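Local coordinates for natterin-like protein (Lethenteron camtschaticum, PDB 6IUL) that is a cytotoxic, pore-forming lamprey immune protein that probably binds cell-surface sugars through a jacalin-like domain and inserts through an aerolysin-type module, at residues 166-171 with 226-231; 78-83 with 87-92. All coordinates share one frame; numbering follows the deposited sequence.

Interaction 1: 166-171 with 226-231; sequences VQMEEI and TGFSFT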
ATOM      1  N   VAL A 166      -0.456 -23.405  10.576  1.00 47.95           N
ATOM      2  CA  VAL A 166      -1.481 -22.520  11.152  1.00 45.59           C
ATOM      3  C   VAL A 166      -1.340 -22.360  12.657  1.00 41.58           C
ATOM      4  O   VAL A 166      -1.523 -23.299  13.375  1.00 50.60           O
ATOM      5  CB  VAL A 166      -2.872 -23.059  10.829  1.00 44.95           C
ATOM      6  CG1 VAL A 166      -3.928 -22.137  11.383  1.00 48.67           C
ATOM      7  CG2 VAL A 166      -3.045 -23.198   9.324  1.00 45.95           C
ATOM      8  N   GLN A 167      -0.978 -21.171  13.117  1.00 45.71           N
ATOM      9  CA  GLN A 167      -0.809 -20.866  14.536  1.00 48.07           C
ATOM     10  C   GLN A 167      -2.097 -20.203  15.074  1.00 49.00           C
ATOM     11  O   GLN A 167      -2.581 -19.197  14.512  1.00 39.91           O
ATOM     12  CB  GLN A 167       0.375 -19.903  14.813  1.00 52.25           C
ATOM     13  CG  GLN A 167       1.821 -20.384  14.525  1.00 60.27           C
ATOM     14  CD  GLN A 167       2.258 -21.713  15.196  1.00 69.12           C
ATOM     15  OE1 GLN A 167       3.425 -22.072  15.125  1.00 80.51           O
ATOM     16  NE2 GLN A 167       1.327 -22.460  15.781  1.00 67.91           N
ATOM     17  N   MET A 168      -2.604 -20.763  16.176  1.00 39.69           N
ATOM     18  CA  MET A 168      -3.820 -20.304  16.831  1.00 38.16           C
ATOM     19  C   MET A 168      -3.493 -19.248  17.868  1.00 37.24           C
ATOM     20  O   MET A 168      -2.500 -19.353  18.592  1.00 33.61           O
ATOM     21  CB  MET A 168      -4.539 -21.495  17.490  1.00 38.43           C
ATOM     22  CG  MET A 168      -4.974 -22.581  16.513  1.00 38.78           C
ATOM     23  SD  MET A 168      -6.022 -22.008  15.135  1.00 44.08           S
ATOM     24  CE  MET A 168      -6.629 -23.607  14.545  1.00 55.40           C
ATOM     25  N   GLU A 169      -4.314 -18.202  17.900  1.00 36.55           N
ATOM     26  CA  GLU A 169      -4.193 -17.133  18.848  1.00 38.23           C
ATOM     27  C   GLU A 169      -5.576 -16.982  19.499  1.00 34.78           C
ATOM     28  O   GLU A 169      -6.605 -17.006  18.806  1.00 34.17           O
ATOM     29  CB  GLU A 169      -3.905 -15.772  18.183  1.00 42.59           C
ATOM     30  CG  GLU A 169      -3.094 -15.738  16.925  1.00 56.16           C
ATOM     31  CD  GLU A 169      -3.009 -14.326  16.342  1.00 54.56           C
ATOM     32  OE1 GLU A 169      -3.671 -13.404  16.848  1.00 48.51           O
ATOM     33  OE2 GLU A 169      -2.237 -14.150  15.388  1.00 65.43           O
ATOM     34  N   GLU A 170      -5.583 -16.739  20.792  1.00 30.90           N
ATOM     35  CA  GLU A 170      -6.803 -16.484  21.519  1.00 31.62           C
ATOM     36  C   GLU A 170      -7.188 -15.012  21.330  1.00 30.07           C
ATOM     37  O   GLU A 170      -6.372 -14.118  21.288  1.00 28.82           O
ATOM     38  CB  GLU A 170      -6.621 -16.784  22.984  1.00 34.45           C
ATOM     39  CG  GLU A 170      -6.503 -18.256  23.359  1.00 34.98           C
ATOM     40  CD  GLU A 170      -6.503 -18.454  24.906  1.00 39.34           C
ATOM     41  OE1 GLU A 170      -6.618 -19.628  25.340  1.00 38.79           O
ATOM     42  OE2 GLU A 170      -6.390 -17.448  25.699  1.00 35.55           O
ATOM     43  N   ILE A 171      -8.461 -14.763  21.175  1.00 28.28           N
ATOM     44  CA  ILE A 171      -8.924 -13.414  20.977  1.00 28.60           C
ATOM     45  C   ILE A 171      -9.736 -12.954  22.190  1.00 28.22           C
ATOM     46  O   ILE A 171      -9.645 -11.791  22.627  1.00 27.30           O
ATOM     47  CB  ILE A 171      -9.819 -13.347  19.734  1.00 29.86           C
ATOM     48  CG1 ILE A 171      -8.999 -13.682  18.503  1.00 30.59           C
ATOM     49  CG2 ILE A 171     -10.480 -11.949  19.602  1.00 30.24           C
ATOM     50  CD1 ILE A 171      -9.846 -13.979  17.293  1.00 33.34           C
ATOM     51  N   THR A 226      -7.803 -33.671   7.636  1.00 94.89           N
ATOM     52  CA  THR A 226      -6.443 -34.136   7.933  1.00 93.65           C
ATOM     53  C   THR A 226      -5.686 -33.028   8.680  1.00 90.21           C
ATOM     54  O   THR A 226      -4.690 -33.260   9.371  1.00 88.68           O
ATOM     55  CB  THR A 226      -5.668 -34.463   6.635  1.00 94.44           C
ATOM     56  OG1 THR A 226      -6.456 -35.328   5.806  1.00 91.76           O
ATOM     57  CG2 THR A 226      -4.299 -35.105   6.944  1.00 86.23           C
ATOM     58  N   GLY A 227      -6.200 -31.815   8.534  1.00 84.14           N
ATOM     59  CA  GLY A 227      -5.570 -30.620   9.081  1.00 83.24           C
ATOM     60  C   GLY A 227      -5.894 -29.414   8.204  1.00 76.08           C
ATOM     61  O   GLY A 227      -7.064 -29.065   8.014  1.00 65.93           O
ATOM     62  N   PHE A 228      -4.859 -28.787   7.650  1.00 62.23           N
ATOM     63  CA  PHE A 228      -5.072 -27.705   6.711  1.00 57.55           C
ATOM     64  C   PHE A 228      -4.309 -28.001   5.418  1.00 53.92           C
ATOM     65  O   PHE A 228      -3.306 -28.714   5.413  1.00 49.25           O
ATOM     66  CB  PHE A 228      -4.618 -26.391   7.323  1.00 58.19           C
ATOM     67  CG  PHE A 228      -5.488 -25.893   8.449  1.00 57.86           C
ATOM     68  CD1 PHE A 228      -6.676 -25.228   8.187  1.00 52.07           C
ATOM     69  CD2 PHE A 228      -5.084 -26.026   9.775  1.00 60.27           C
ATOM     70  CE1 PHE A 228      -7.449 -24.703   9.221  1.00 54.24           C
ATOM     71  CE2 PHE A 228      -5.874 -25.530  10.818  1.00 56.57           C
ATOM     72  CZ  PHE A 228      -7.052 -24.863  10.542  1.00 49.87           C
ATOM     73  N   SER A 229      -4.828 -27.470   4.321  1.00 52.37           N
ATOM     74  CA  SER A 229      -4.119 -27.472   3.061  1.00 53.37           C
ATOM     75  C   SER A 229      -4.166 -26.097   2.397  1.00 51.84           C
ATOM     76  O   SER A 229      -5.055 -25.295   2.635  1.00 53.14           O
ATOM     77  CB  SER A 229      -4.700 -28.508   2.124  1.00 54.58           C
ATOM     78  OG  SER A 229      -6.021 -28.140   1.789  1.00 60.99           O
ATOM     79  N   PHE A 230      -3.192 -25.836   1.535  1.00 51.01           N
ATOM     80  CA  PHE A 230      -3.214 -24.635   0.687  1.00 46.40           C
ATOM     81  C   PHE A 230      -4.187 -24.751  -0.504  1.00 49.58           C
ATOM     82  O   PHE A 230      -4.353 -25.827  -1.071  1.00 53.99           O
ATOM     83  CB  PHE A 230      -1.798 -24.340   0.185  1.00 40.66           C
ATOM     84  CG  PHE A 230      -0.867 -23.814   1.241  1.00 35.94           C
ATOM     85  CD1 PHE A 230      -1.191 -22.689   1.962  1.00 37.29           C
ATOM     86  CD2 PHE A 230       0.368 -24.394   1.460  1.00 36.69           C
ATOM     87  CE1 PHE A 230      -0.324 -22.169   2.903  1.00 36.88           C
ATOM     88  CE2 PHE A 230       1.230 -23.899   2.422  1.00 39.42           C
ATOM     89  CZ  PHE A 230       0.894 -22.770   3.137  1.00 40.57           C
ATOM     90  N   THR A 231      -4.854 -23.650  -0.850  1.00 50.50           N
ATOM     91  CA  THR A 231      -5.514 -23.485  -2.163  1.00 52.52           C
ATOM     92  C   THR A 231      -5.299 -22.054  -2.655  1.00 55.99           C
ATOM     93  O   THR A 231      -4.720 -21.232  -1.929  1.00 47.56           O
ATOM     94  CB  THR A 231      -7.016 -23.708  -2.128  1.00 55.43           C
ATOM     95  OG1 THR A 231      -7.524 -23.187  -0.893  1.00 57.76           O
ATOM     96  CG2 THR A 231      -7.330 -25.181  -2.287  1.00 68.25           C
TER
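Val166 lays one of its methyl groups over a face of the Phe228 ring. Its CG2 stands 3.9 Å from the ring centroid and 26° off the ring normal, a CH-pi contact displaced toward the rim, where Val166 CG2 comes 3.5 Å from Phe228 CD2. The two side chains cross at about a right angle. With CG1 anti to the backbone N (chi1 -178°), the branched valine turns CG2 to the ring and still brings CG1 within 4.0 Å of Phe228 CE2. Met168 arrives differently: its flexible thioether carries the terminal methyl CE to the ring's edge, 4.2 Å from Phe228 CZ. The backbones stay well apart, the CA atoms of Val166 and Phe228 being 7.7 Å from each other, so a long flat aromatic suits the task of reaching across. The Phe228 side chain also touches Thr305 of strand 290-313. The contact is small and lies at the surface of the aerolysin-like part. Val221 of strand 212-223 touches both Val166 and Phe228, while strand 166-178 pairs with strand 260-285, and strand 228-238 with strand 212-223.

Interaction 2: 78-83 with 87-92; sequences LSLWGN and TRLGAI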
ATOM      1  N   LEU A  78      16.126  10.984 -27.998  1.00 26.73           N
ATOM      2  CA  LEU A  78      17.404  10.470 -28.426  1.00 27.77           C
ATOM      3  C   LEU A  78      17.714  10.986 -29.822  1.00 26.06           C
ATOM      4  O   LEU A  78      16.857  10.977 -30.677  1.00 31.07           O
ATOM      5  CB  LEU A  78      17.341   8.955 -28.472  1.00 28.37           C
ATOM      6  CG  LEU A  78      18.558   8.253 -29.139  1.00 29.58           C
ATOM      7  CD1 LEU A  78      19.698   8.204 -28.170  1.00 34.10           C
ATOM      8  CD2 LEU A  78      18.214   6.839 -29.557  1.00 32.82           C
ATOM      9  N   SER A  79      18.942  11.407 -30.044  1.00 25.30           N
ATOM     10  CA  SER A  79      19.432  11.751 -31.364  1.00 27.33           C
ATOM     11  C   SER A  79      20.718  11.035 -31.653  1.00 27.36           C
ATOM     12  O   SER A  79      21.553  10.862 -30.781  1.00 25.59           O
ATOM     13  CB  SER A  79      19.696  13.249 -31.440  1.00 29.21           C
ATOM     14  OG  SER A  79      18.461  13.933 -31.460  1.00 30.87           O
ATOM     15  N   LEU A  80      20.865  10.607 -32.888  1.00 28.85           N
ATOM     16  CA  LEU A  80      22.079  10.040 -33.371  1.00 28.58           C
ATOM     17  C   LEU A  80      22.569  10.847 -34.581  1.00 29.78           C
ATOM     18  O   LEU A  80      21.764  11.412 -35.342  1.00 28.87           O
ATOM     19  CB  LEU A  80      21.844   8.602 -33.771  1.00 28.38           C
ATOM     20  CG  LEU A  80      21.344   7.678 -32.653  1.00 27.04           C
ATOM     21  CD1 LEU A  80      20.999   6.326 -33.240  1.00 23.88           C
ATOM     22  CD2 LEU A  80      22.383   7.519 -31.563  1.00 25.69           C
ATOM     23  N   TRP A  81      23.900  10.915 -34.730  1.00 30.82           N
ATOM     24  CA  TRP A  81      24.566  11.580 -35.854  1.00 30.79           C
ATOM     25  C   TRP A  81      25.565  10.634 -36.493  1.00 31.87           C
ATOM     26  O   TRP A  81      26.241   9.827 -35.818  1.00 28.20           O
ATOM     27  CB  TRP A  81      25.364  12.768 -35.375  1.00 31.53           C
ATOM     28  CG  TRP A  81      24.636  13.981 -35.004  1.00 28.41           C
ATOM     29  CD1 TRP A  81      24.508  15.102 -35.733  1.00 30.60           C
ATOM     30  CD2 TRP A  81      24.016  14.249 -33.735  1.00 28.84           C
ATOM     31  NE1 TRP A  81      23.796  16.061 -35.009  1.00 29.86           N
ATOM     32  CE2 TRP A  81      23.504  15.560 -33.782  1.00 27.50           C
ATOM     33  CE3 TRP A  81      23.823  13.491 -32.580  1.00 28.79           C
ATOM     34  CZ2 TRP A  81      22.812  16.128 -32.745  1.00 29.24           C
ATOM     35  CZ3 TRP A  81      23.158  14.045 -31.546  1.00 30.59           C
ATOM     36  CH2 TRP A  81      22.654  15.383 -31.627  1.00 31.09           C
ATOM     37  N   GLY A  82      25.661  10.753 -37.818  1.00 34.95           N
ATOM     38  CA  GLY A  82      26.752  10.182 -38.593  1.00 36.87           C
ATOM     39  C   GLY A  82      28.040  10.977 -38.399  1.00 35.33           C
ATOM     40  O   GLY A  82      28.021  12.084 -37.841  1.00 34.83           O
ATOM     41  N   ASN A  83      29.151  10.438 -38.880  1.00 39.35           N
ATOM     42  CA  ASN A  83      30.450  11.119 -38.671  1.00 46.35           C
ATOM     43  C   ASN A  83      30.780  12.164 -39.721  1.00 51.13           C
ATOM     44  O   ASN A  83      31.843  12.790 -39.671  1.00 58.17           O
ATOM     45  CB  ASN A  83      31.609  10.126 -38.564  1.00 45.10           C
ATOM     46  CG  ASN A  83      31.889   9.422 -39.853  1.00 40.83           C
ATOM     47  OD1 ASN A  83      31.050   9.436 -40.748  1.00 38.07           O
ATOM     48  ND2 ASN A  83      33.081   8.805 -39.967  1.00 35.08           N
ATOM     49  N   THR A  87      30.348   7.317 -42.774  1.00 33.89           N
ATOM     50  CA  THR A  87      30.928   5.947 -42.704  1.00 33.81           C
ATOM     51  C   THR A  87      30.941   5.347 -41.290  1.00 32.83           C
ATOM     52  O   THR A  87      31.208   4.161 -41.105  1.00 29.24           O
ATOM     53  CB  THR A  87      32.400   6.018 -43.195  1.00 36.80           C
ATOM     54  OG1 THR A  87      33.132   7.030 -42.471  1.00 32.81           O
ATOM     55  CG2 THR A  87      32.439   6.411 -44.680  1.00 39.95           C
ATOM     56  N   ARG A  88      30.680   6.176 -40.278  1.00 29.84           N
ATOM     57  CA  ARG A  88      30.603   5.696 -38.881  1.00 31.13           C
ATOM     58  C   ARG A  88      29.542   6.436 -38.113  1.00 29.56           C
ATOM     59  O   ARG A  88      29.067   7.500 -38.528  1.00 27.63           O
ATOM     60  CB  ARG A  88      32.004   5.863 -38.205  1.00 34.50           C
ATOM     61  CG  ARG A  88      32.856   4.647 -38.607  1.00 40.10           C
ATOM     62  CD  ARG A  88      34.293   4.811 -38.384  1.00 43.46           C
ATOM     63  NE  ARG A  88      35.009   3.597 -38.687  1.00 45.69           N
ATOM     64  CZ  ARG A  88      35.351   3.201 -39.913  1.00 51.19           C
ATOM     65  NH1 ARG A  88      34.959   3.855 -40.973  1.00 48.71           N
ATOM     66  NH2 ARG A  88      36.055   2.097 -40.083  1.00 57.04           N
ATOM     67  N   LEU A  89      29.187   5.893 -36.953  1.00 31.59           N
ATOM     68  CA  LEU A  89      28.385   6.631 -35.991  1.00 26.57           C
ATOM     69  C   LEU A  89      29.249   7.781 -35.493  1.00 25.45           C
ATOM     70  O   LEU A  89      30.419   7.582 -35.186  1.00 24.19           O
ATOM     71  CB  LEU A  89      27.951   5.721 -34.822  1.00 25.80           C
ATOM     72  CG  LEU A  89      27.158   6.393 -33.713  1.00 26.73           C
ATOM     73  CD1 LEU A  89      25.788   6.896 -34.223  1.00 25.94           C
ATOM     74  CD2 LEU A  89      26.945   5.431 -32.551  1.00 27.04           C
ATOM     75  N   GLY A  90      28.663   8.962 -35.384  1.00 24.57           N
ATOM     76  CA  GLY A  90      29.433  10.161 -35.033  1.00 27.79           C
ATOM     77  C   GLY A  90      29.139  10.686 -33.632  1.00 29.10           C
ATOM     78  O   GLY A  90      29.976  11.314 -33.000  1.00 31.08           O
ATOM     79  N   ALA A  91      27.909  10.490 -33.173  1.00 29.82           N
ATOM     80  CA  ALA A  91      27.505  11.006 -31.893  1.00 28.55           C
ATOM     81  C   ALA A  91      26.213  10.376 -31.404  1.00 27.49           C
ATOM     82  O   ALA A  91      25.385   9.958 -32.190  1.00 24.13           O
ATOM     83  CB  ALA A  91      27.326  12.521 -31.995  1.00 32.23           C
ATOM     84  N   ILE A  92      26.054  10.378 -30.082  1.00 28.25           N
ATOM     85  CA  ILE A  92      24.847   9.963 -29.401  1.00 26.05           C
ATOM     86  C   ILE A  92      24.474  11.050 -28.384  1.00 27.09           C
ATOM     87  O   ILE A  92      25.296  11.499 -27.597  1.00 25.70           O
ATOM     88  CB  ILE A  92      25.109   8.686 -28.593  1.00 26.53           C
ATOM     89  CG1 ILE A  92      25.528   7.549 -29.514  1.00 27.54           C
ATOM     90  CG2 ILE A  92      23.878   8.295 -27.769  1.00 27.23           C
ATOM     91  CD1 ILE A  92      26.202   6.400 -28.789  1.00 28.22           C
TER
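A beta hairpin of the jacalin-like lectin domain is closed here, strands 75-82 and 89-96 running antiparallel with a classic beta bulge near the turn. Gly90 and Ala91 both face Trp81, whose carbonyl O takes two N-H groups from the same face of its plane: Gly90 N at 2.6 Å from Trp81 O, and Ala91 N more loosely, well above that plane. Trp81 N returns a straighter bond to Ala91 O (164° at the hydrogen). Glycine fits the bulge because Gly82 O and Asn83 CA crowd the side of Gly90 that faces the other strand.

Beyond it, Asn83 braces the turn. Its chi1 of 68° sets the amide between its own backbone N and carbonyl carbon, turned to Thr87: Asn83 OD1 accepts from Thr87 N at 3.0 Å and weakly from Arg88 N, while Asn83 ND2 donates an N-H bond to Thr87 OG1 at 3.1 Å, almost in the amide plane, and is also hydrogen-bonded to Trp40 O. Arg88 sends its guanidinium outward to a salt bridge with Asp134.

On one sheet face Leu80 and Ile92 lie side by side, Leu80 CD2 3.8 Å from Ile92 CG1; on the other, the small Ala91 CB meets Trp81 CE3 obliquely at 3.7 Å. Phe140 also packs on Ile92. The hairpin supplies the two inner strands of a four-stranded antiparallel sheet, flanked by strands 101-105 and 114-117, consistent with the beta-prism fold of jacalin-like lectins.

How the interactions relate
From the N terminus the chain first builds the lectin domain, where interaction 2 closes a short hairpin with three residues between its segments. Interaction 1 follows much later and closes a far longer excursion: 54 residues, mostly strand, separate 166-171 from 226-231. The two are in series, neither nesting nor crossing, and lie on opposite sides of the chain's centre, with about 46 Å between their nearest atoms. Interaction 2 joins sequence neighbours within one lectin sheet; interaction 1 brings together strands that do not pair with each other in the aerolysin-like part. Strand 135-155, running from the lectin range into the toxin range, connects the two regions along the chain.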